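PDB 1K0D: transcriptional regulator URE2 from Saccharomyces cerevisiae, which represses nitrogen-utilisation genes by sequestering phosphorylated GATA activators in the cytoplasm and also shows glutathione peroxidase activity. Local coordinates for residues A218-N223 and K245-R250; A35-E40 and P105-D110. All blocks are in the same frame, centred on the assembly; numbering follows the deposited sequence.

Overall arrangement
Both contacts converge on helix 29-40 of the thioredoxin-like N-terminal domain. Contact 2 packs its C-terminal end against the loop leading out of that domain; contact 1 lies in the all-helical C-terminal domain, whose side chains meet the same helix. Their centres are 14 Å apart. They are joined by a salt bridge from Arg250 NE to Glu40 OE1 at 2.7 Å, and by packing of Ile36 CD1 against Val220 CG1 and Pro221 CG, each 3.9 Å away. Neither contact lines the glutathione pocket, because the side chains of Val37 and Val220 lie about 12 and 14 Å from bound glutathione. Helix 29-40 nevertheless carries Asn30, a glutathione-binding residue, near its beginning.

Contact 1: A218-N223 and K245-R250; sequences AFVPWN and KHMMRR
In the helical C-terminal domain of the glutathione S-transferase fold, Val220 packs against Met247 and Met248, joining the short, weakly bonded helix 220-223 to the C-terminal part of helix 238-248. The contact is apolar throughout: no hydrogen bond crosses between the segments, and the buried surface sums to 172 Å², of which Val220 contributes 82 Å². The nearest CA atoms, of Val220 and Met247, are 7.5 Å apart, and the touching is done by side chains.

Val220 divides its two methyl groups between the two methionines. With chi1 at 168°, CG1 lies anti to the backbone N and faces Met248, while CG2, anti to the carbonyl carbon, is taken by Met247. Met247 approaches CG2 with its chain bent at chi3 (-89°), which presents the sulfur as well as the terminal methyl: SD is 3.5 Å from Val220 CG2. Its root takes part too, with Met247 CB 3.8 Å from the same methyl, so CB, SD and CE of Met247 all lie against CG2. Met248 is bent at both chi2 and chi3, and its side chain slides past Val220 in the opposite direction. The modelled approach of its CE to CG1 is too short to be trusted, so the evidence for this side is better taken from Met248 SD, 4.1 Å from Val220 CG1.

The surroundings continue the core. Met248 also rests on Val253 and Leu257 of helix 251-258, and Met247 on Trp206. Next to Val220, the ring of Phe219 meets His129 of helix 112-142 edge-to-face. Among the trustworthy distances, Met247 CE stands 3.3 Å from Val220 CG2, tighter than usual van der Waals contact.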
ATOM      1  N   ALA B 218       0.603   8.335   9.376  1.00 21.63           N
ATOM      2  CA  ALA B 218       0.616   6.900   9.116  1.00 22.77           C
ATOM      3  C   ALA B 218       1.700   6.136   9.874  1.00 22.91           C
ATOM      4  O   ALA B 218       1.535   4.951  10.148  1.00 22.68           O
ATOM      5  CB  ALA B 218       0.763   6.638   7.608  1.00 21.65           C
ATOM      6  N   PHE B 219       2.803   6.804  10.204  1.00 23.81           N
ATOM      7  CA  PHE B 219       3.908   6.140  10.910  1.00 25.72           C
ATOM      8  C   PHE B 219       3.729   6.070  12.419  1.00 26.37           C
ATOM      9  O   PHE B 219       4.268   5.181  13.079  1.00 27.07           O
ATOM     10  CB  PHE B 219       5.240   6.848  10.631  1.00 24.52           C
ATOM     11  CG  PHE B 219       5.755   6.665   9.230  1.00 24.40           C
ATOM     12  CD1 PHE B 219       5.359   7.526   8.209  1.00 24.50           C
ATOM     13  CD2 PHE B 219       6.643   5.626   8.933  1.00 22.76           C
ATOM     14  CE1 PHE B 219       5.840   7.360   6.911  1.00 24.32           C
ATOM     15  CE2 PHE B 219       7.131   5.447   7.638  1.00 21.30           C
ATOM     16  CZ  PHE B 219       6.728   6.316   6.621  1.00 22.46           C
ATOM     17  N   VAL B 220       2.964   7.016  12.948  1.00 28.31           N
ATOM     18  CA  VAL B 220       2.725   7.134  14.378  1.00 30.36           C
ATOM     19  C   VAL B 220       2.389   5.873  15.177  1.00 29.77           C
ATOM     20  O   VAL B 220       3.044   5.588  16.176  1.00 31.71           O
ATOM     21  CB  VAL B 220       1.646   8.217  14.647  1.00 28.99           C
ATOM     22  CG1 VAL B 220       1.178   8.155  16.084  1.00 32.53           C
ATOM     23  CG2 VAL B 220       2.228   9.592  14.363  1.00 29.71           C
ATOM     24  N   PRO B 221       1.377   5.102  14.750  1.00 29.60           N
ATOM     25  CA  PRO B 221       1.026   3.891  15.502  1.00 30.46           C
ATOM     26  C   PRO B 221       2.159   2.885  15.617  1.00 30.98           C
ATOM     27  O   PRO B 221       2.281   2.195  16.625  1.00 29.64           O
ATOM     28  CB  PRO B 221      -0.161   3.327  14.721  1.00 27.94           C
ATOM     29  CG  PRO B 221      -0.760   4.548  14.085  1.00 29.70           C
ATOM     30  CD  PRO B 221       0.458   5.293  13.617  1.00 29.61           C
ATOM     31  N   TRP B 222       2.985   2.807  14.579  1.00 33.89           N
ATOM     32  CA  TRP B 222       4.096   1.862  14.561  1.00 35.34           C
ATOM     33  C   TRP B 222       5.342   2.344  15.282  1.00 37.96           C
ATOM     34  O   TRP B 222       6.042   1.551  15.916  1.00 38.26           O
ATOM     35  CB  TRP B 222       4.445   1.502  13.124  1.00 34.41           C
ATOM     36  CG  TRP B 222       3.319   0.838  12.410  1.00 34.24           C
ATOM     37  CD1 TRP B 222       2.300   1.442  11.724  1.00 32.68           C
ATOM     38  CD2 TRP B 222       3.071  -0.568  12.345  1.00 33.35           C
ATOM     39  NE1 TRP B 222       1.432   0.491  11.235  1.00 31.96           N
ATOM     40  CE2 TRP B 222       1.883  -0.750  11.603  1.00 32.38           C
ATOM     41  CE3 TRP B 222       3.737  -1.695  12.845  1.00 33.67           C
ATOM     42  CZ2 TRP B 222       1.346  -2.018  11.346  1.00 33.94           C
ATOM     43  CZ3 TRP B 222       3.203  -2.958  12.590  1.00 34.75           C
ATOM     44  CH2 TRP B 222       2.019  -3.105  11.846  1.00 34.90           C
ATOM     45  N   ASN B 223       5.630   3.639  15.185  1.00 40.75           N
ATOM     46  CA  ASN B 223       6.807   4.177  15.859  1.00 42.15           C
ATOM     47  C   ASN B 223       6.767   3.806  17.342  1.00 41.66           C
ATOM     48  O   ASN B 223       7.776   3.886  18.041  1.00 42.85           O
ATOM     49  CB  ASN B 223       6.867   5.704  15.717  1.00 42.05           C
ATOM     50  CG  ASN B 223       7.009   6.156  14.276  1.00 42.18           C
ATOM     51  OD1 ASN B 223       7.740   5.554  13.492  1.00 39.52           O
ATOM     52  ND2 ASN B 223       6.320   7.239  13.926  1.00 42.87           N
ATOM     53  N   LYS B 245       6.882  12.848  18.436  1.00 29.98           N
ATOM     54  CA  LYS B 245       6.406  13.520  19.646  1.00 31.15           C
ATOM     55  C   LYS B 245       5.500  14.703  19.346  1.00 29.72           C
ATOM     56  O   LYS B 245       4.550  14.965  20.082  1.00 31.02           O
ATOM     57  CB  LYS B 245       7.577  13.964  20.528  1.00 32.73           C
ATOM     58  CG  LYS B 245       8.104  12.847  21.421  1.00 37.63           C
ATOM     59  CD  LYS B 245       6.972  12.246  22.247  1.00 41.29           C
ATOM     60  CE  LYS B 245       7.469  11.183  23.218  1.00 44.89           C
ATOM     61  NZ  LYS B 245       8.289  11.761  24.323  1.00 46.36           N
ATOM     62  N   HIS B 246       5.788  15.427  18.272  1.00 28.73           N
ATOM     63  CA  HIS B 246       4.943  16.554  17.913  1.00 28.80           C
ATOM     64  C   HIS B 246       3.543  16.020  17.637  1.00 28.01           C
ATOM     65  O   HIS B 246       2.553  16.592  18.080  1.00 27.86           O
ATOM     66  CB  HIS B 246       5.469  17.254  16.659  1.00 31.87           C
ATOM     67  CG  HIS B 246       6.471  18.332  16.934  1.00 35.45           C
ATOM     68  ND1 HIS B 246       6.172  19.457  17.673  1.00 37.70           N
ATOM     69  CD2 HIS B 246       7.754  18.482  16.526  1.00 36.61           C
ATOM     70  CE1 HIS B 246       7.225  20.253  17.705  1.00 37.60           C
ATOM     71  NE2 HIS B 246       8.199  19.685  17.017  1.00 37.54           N
ATOM     72  N   MET B 247       3.465  14.904  16.919  1.00 26.76           N
ATOM     73  CA  MET B 247       2.173  14.316  16.576  1.00 26.49           C
ATOM     74  C   MET B 247       1.445  13.721  17.785  1.00 26.84           C
ATOM     75  O   MET B 247       0.229  13.865  17.914  1.00 26.66           O
ATOM     76  CB  MET B 247       2.353  13.254  15.478  1.00 25.91           C
ATOM     77  CG  MET B 247       2.933  13.809  14.164  1.00 24.16           C
ATOM     78  SD  MET B 247       2.799  12.668  12.756  1.00 27.16           S
ATOM     79  CE  MET B 247       4.348  11.748  12.923  1.00 26.95           C
ATOM     80  N   MET B 248       2.191  13.062  18.666  1.00 27.39           N
ATOM     81  CA  MET B 248       1.616  12.459  19.865  1.00 31.36           C
ATOM     82  C   MET B 248       1.001  13.486  20.827  1.00 30.06           C
ATOM     83  O   MET B 248       0.234  13.116  21.707  1.00 30.07           O
ATOM     84  CB  MET B 248       2.681  11.642  20.612  1.00 33.59           C
ATOM     85  CG  MET B 248       3.157  10.389  19.886  1.00 40.77           C
ATOM     86  SD  MET B 248       2.029   8.984  20.060  1.00 50.49           S
ATOM     87  CE  MET B 248       0.765   9.452  18.921  1.00 50.42           C
ATOM     88  N   ARG B 249       1.332  14.766  20.662  1.00 30.14           N
ATOM     89  CA  ARG B 249       0.784  15.801  21.539  1.00 30.38           C
ATOM     90  C   ARG B 249      -0.517  16.402  21.019  1.00 29.58           C
ATOM     91  O   ARG B 249      -1.164  17.186  21.718  1.00 28.55           O
ATOM     92  CB  ARG B 249       1.796  16.930  21.746  1.00 33.47           C
ATOM     93  CG  ARG B 249       3.119  16.457  22.301  1.00 37.44           C
ATOM     94  CD  ARG B 249       4.001  17.610  22.731  1.00 41.93           C
ATOM     95  NE  ARG B 249       5.286  17.105  23.206  1.00 47.36           N
ATOM     96  CZ  ARG B 249       6.390  17.042  22.468  1.00 46.68           C
ATOM     97  NH1 ARG B 249       6.377  17.467  21.209  1.00 45.79           N
ATOM     98  NH2 ARG B 249       7.500  16.532  22.986  1.00 47.66           N
ATOM     99  N   ARG B 250      -0.904  16.046  19.797  1.00 27.17           N
ATOM    100  CA  ARG B 250      -2.137  16.578  19.222  1.00 26.68           C
ATOM    101  C   ARG B 250      -3.369  15.925  19.851  1.00 26.23           C
ATOM    102  O   ARG B 250      -3.442  14.701  19.994  1.00 26.99           O
ATOM    103  CB  ARG B 250      -2.139  16.370  17.705  1.00 27.61           C
ATOM    104  CG  ARG B 250      -0.948  17.020  16.994  1.00 28.02           C
ATOM    105  CD  ARG B 250      -0.992  16.730  15.512  1.00 27.84           C
ATOM    106  NE  ARG B 250      -2.222  17.239  14.911  1.00 30.09           N
ATOM    107  CZ  ARG B 250      -2.379  18.477  14.449  1.00 28.63           C
ATOM    108  NH1 ARG B 250      -1.379  19.351  14.513  1.00 25.95           N
ATOM    109  NH2 ARG B 250      -3.535  18.837  13.914  1.00 26.12           N
TER

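Contact 2: A35-E40 and P105-D110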
ATOM      1  N   ALA B  35      -8.044   5.256  13.021  1.00 22.37           N
ATOM      2  CA  ALA B  35      -8.714   5.973  14.103  1.00 23.15           C
ATOM      3  C   ALA B  35      -8.144   7.386  14.195  1.00 22.32           C
ATOM      4  O   ALA B  35      -8.882   8.353  14.347  1.00 23.71           O
ATOM      5  CB  ALA B  35      -8.520   5.234  15.431  1.00 23.24           C
ATOM      6  N   ILE B  36      -6.826   7.498  14.088  1.00 21.71           N
ATOM      7  CA  ILE B  36      -6.167   8.796  14.144  1.00 22.02           C
ATOM      8  C   ILE B  36      -6.659   9.759  13.057  1.00 23.67           C
ATOM      9  O   ILE B  36      -7.012  10.903  13.348  1.00 23.74           O
ATOM     10  CB  ILE B  36      -4.637   8.636  14.023  1.00 21.21           C
ATOM     11  CG1 ILE B  36      -4.076   8.081  15.337  1.00 20.86           C
ATOM     12  CG2 ILE B  36      -3.993   9.975  13.673  1.00 21.90           C
ATOM     13  CD1 ILE B  36      -2.602   7.799  15.302  1.00 22.80           C
ATOM     14  N   VAL B  37      -6.695   9.303  11.808  1.00 22.48           N
ATOM     15  CA  VAL B  37      -7.144  10.175  10.723  1.00 22.22           C
ATOM     16  C   VAL B  37      -8.629  10.482  10.849  1.00 22.24           C
ATOM     17  O   VAL B  37      -9.075  11.588  10.555  1.00 20.55           O
ATOM     18  CB  VAL B  37      -6.853   9.544   9.348  1.00 20.74           C
ATOM     19  CG1 VAL B  37      -7.441  10.411   8.226  1.00 17.06           C
ATOM     20  CG2 VAL B  37      -5.349   9.397   9.182  1.00 19.92           C
ATOM     21  N   LEU B  38      -9.389   9.485  11.278  1.00 22.73           N
ATOM     22  CA  LEU B  38     -10.824   9.635  11.484  1.00 25.36           C
ATOM     23  C   LEU B  38     -11.022  10.746  12.539  1.00 26.24           C
ATOM     24  O   LEU B  38     -11.863  11.639  12.391  1.00 24.25           O
ATOM     25  CB  LEU B  38     -11.381   8.301  12.005  1.00 25.76           C
ATOM     26  CG  LEU B  38     -12.635   7.601  11.459  1.00 31.01           C
ATOM     27  CD1 LEU B  38     -12.833   7.829   9.965  1.00 27.00           C
ATOM     28  CD2 LEU B  38     -12.498   6.105  11.763  1.00 27.27           C
ATOM     29  N   SER B  39     -10.225  10.688  13.603  1.00 24.96           N
ATOM     30  CA  SER B  39     -10.328  11.669  14.668  1.00 26.40           C
ATOM     31  C   SER B  39      -9.843  13.052  14.252  1.00 24.77           C
ATOM     32  O   SER B  39     -10.501  14.045  14.536  1.00 24.62           O
ATOM     33  CB  SER B  39      -9.562  11.187  15.900  1.00 26.95           C
ATOM     34  OG  SER B  39      -9.449  12.230  16.847  1.00 34.27           O
ATOM     35  N   GLU B  40      -8.700  13.118  13.572  1.00 25.32           N
ATOM     36  CA  GLU B  40      -8.156  14.399  13.129  1.00 25.56           C
ATOM     37  C   GLU B  40      -9.095  15.147  12.179  1.00 26.62           C
ATOM     38  O   GLU B  40      -9.167  16.376  12.203  1.00 25.32           O
ATOM     39  CB  GLU B  40      -6.797  14.192  12.444  1.00 27.24           C
ATOM     40  CG  GLU B  40      -5.594  14.136  13.394  1.00 30.73           C
ATOM     41  CD  GLU B  40      -5.240  15.501  14.013  1.00 33.99           C
ATOM     42  OE1 GLU B  40      -4.350  15.547  14.893  1.00 33.97           O
ATOM     43  OE2 GLU B  40      -5.842  16.527  13.620  1.00 34.32           O
ATOM     44  N   PRO B 105      -8.306  20.835   2.020  1.00 23.87           N
ATOM     45  CA  PRO B 105      -7.554  19.574   2.007  1.00 23.92           C
ATOM     46  C   PRO B 105      -6.763  19.303   3.281  1.00 22.81           C
ATOM     47  O   PRO B 105      -5.543  19.170   3.244  1.00 21.16           O
ATOM     48  CB  PRO B 105      -6.650  19.739   0.793  1.00 22.45           C
ATOM     49  CG  PRO B 105      -6.301  21.202   0.872  1.00 22.74           C
ATOM     50  CD  PRO B 105      -7.635  21.854   1.188  1.00 21.77           C
ATOM     51  N   LEU B 106      -7.465  19.218   4.405  1.00 25.05           N
ATOM     52  CA  LEU B 106      -6.826  18.968   5.693  1.00 25.94           C
ATOM     53  C   LEU B 106      -6.033  17.652   5.634  1.00 25.05           C
ATOM     54  O   LEU B 106      -6.548  16.640   5.165  1.00 23.11           O
ATOM     55  CB  LEU B 106      -7.900  18.884   6.780  1.00 29.10           C
ATOM     56  CG  LEU B 106      -7.585  19.362   8.198  1.00 33.15           C
ATOM     57  CD1 LEU B 106      -8.733  18.955   9.120  1.00 33.52           C
ATOM     58  CD2 LEU B 106      -6.279  18.763   8.687  1.00 35.54           C
ATOM     59  N   LEU B 107      -4.787  17.682   6.105  1.00 25.59           N
ATOM     60  CA  LEU B 107      -3.910  16.507   6.115  1.00 26.51           C
ATOM     61  C   LEU B 107      -3.682  15.964   4.699  1.00 27.88           C
ATOM     62  O   LEU B 107      -3.203  14.843   4.519  1.00 26.95           O
ATOM     63  CB  LEU B 107      -4.528  15.394   6.972  1.00 27.58           C
ATOM     64  CG  LEU B 107      -4.953  15.680   8.415  1.00 27.54           C
ATOM     65  CD1 LEU B 107      -5.661  14.464   8.976  1.00 26.35           C
ATOM     66  CD2 LEU B 107      -3.741  16.021   9.262  1.00 29.73           C
ATOM     67  N   TRP B 108      -3.992  16.776   3.698  1.00 28.16           N
ATOM     68  CA  TRP B 108      -3.895  16.341   2.309  1.00 28.80           C
ATOM     69  C   TRP B 108      -3.413  17.532   1.478  1.00 30.47           C
ATOM     70  O   TRP B 108      -2.739  18.427   1.996  1.00 29.34           O
ATOM     71  CB  TRP B 108      -5.302  15.880   1.892  1.00 27.52           C
ATOM     72  CG  TRP B 108      -5.499  15.208   0.547  1.00 30.11           C
ATOM     73  CD1 TRP B 108      -6.543  15.422  -0.314  1.00 29.21           C
ATOM     74  CD2 TRP B 108      -4.701  14.175  -0.046  1.00 29.66           C
ATOM     75  NE1 TRP B 108      -6.446  14.592  -1.396  1.00 30.94           N
ATOM     76  CE2 TRP B 108      -5.327  13.814  -1.262  1.00 31.28           C
ATOM     77  CE3 TRP B 108      -3.527  13.518   0.330  1.00 30.36           C
ATOM     78  CZ2 TRP B 108      -4.816  12.827  -2.106  1.00 31.45           C
ATOM     79  CZ3 TRP B 108      -3.015  12.532  -0.509  1.00 32.09           C
ATOM     80  CH2 TRP B 108      -3.660  12.197  -1.714  1.00 35.16           C
ATOM     81  N   SER B 109      -3.750  17.544   0.194  1.00 30.54           N
ATOM     82  CA  SER B 109      -3.360  18.648  -0.668  1.00 31.08           C
ATOM     83  C   SER B 109      -4.217  18.658  -1.920  1.00 32.35           C
ATOM     84  O   SER B 109      -4.605  17.601  -2.422  1.00 33.86           O
ATOM     85  CB  SER B 109      -1.889  18.532  -1.060  1.00 30.28           C
ATOM     86  OG  SER B 109      -1.503  19.616  -1.893  1.00 31.03           O
ATOM     87  N   ASP B 110      -4.514  19.852  -2.417  1.00 32.11           N
ATOM     88  CA  ASP B 110      -5.313  19.995  -3.624  1.00 34.21           C
ATOM     89  C   ASP B 110      -4.399  20.019  -4.849  1.00 33.14           C
ATOM     90  O   ASP B 110      -4.863  20.161  -5.976  1.00 33.78           O
ATOM     91  CB  ASP B 110      -6.130  21.289  -3.567  1.00 36.34           C
ATOM     92  CG  ASP B 110      -5.283  22.499  -3.203  1.00 39.98           C
ATOM     93  OD1 ASP B 110      -4.183  22.667  -3.775  1.00 42.77           O
ATOM     94  OD2 ASP B 110      -5.720  23.290  -2.343  1.00 41.18           O
TER
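Leu107 and Glu40 both set CG anti to the carbonyl carbon, Leu107 with chi1 at -54°, and the nearly straight chi2 of Leu107 (174°) then extends CD1 to the base of the glutamate. The resulting contact is Leu107 CD1 to Glu40 CB at 3.7 Å, methyl against methylene. Beyond CB the glutamate chain bends at chi2, and its carboxylate is engaged by Arg250 rather than by the loop, so Glu40 offers this partner its aliphatic part.

Val37, one turn earlier on the helix, brings its CG1 to 4.5 Å from the same Leu107 methyl, a looser approach. Leu106 adds a further touch, where its CD1 lies 4.0 Å from Glu40 O. No hydrogen bond joins the segments, and the buried surface totals 147 Å².

Presentation of the two leucines rests on a type II beta turn from Pro105 to Trp108, closed by Trp108 N to Pro105 O at 2.9 Å. Leu107 occupies its third position with a positive phi of 60°, a left-handed backbone conformation uncommon for a residue other than glycine, and both leucines direct their CB atoms at the helix. The turn is further anchored by backbone hydrogen bonding between Leu107 and Ile214.

The contact thus ties the end of helix 29-40, in the thioredoxin-like N-terminal domain, to the linker that runs from helix 87-102 to helix 112-142. Val37 also rests on Leu91 and Leu106 on Tyr98, both from helix 87-102, while Glu40 touches Ala252 and Val253 of helix 251-258 and Trp108 lies on helix 112-142.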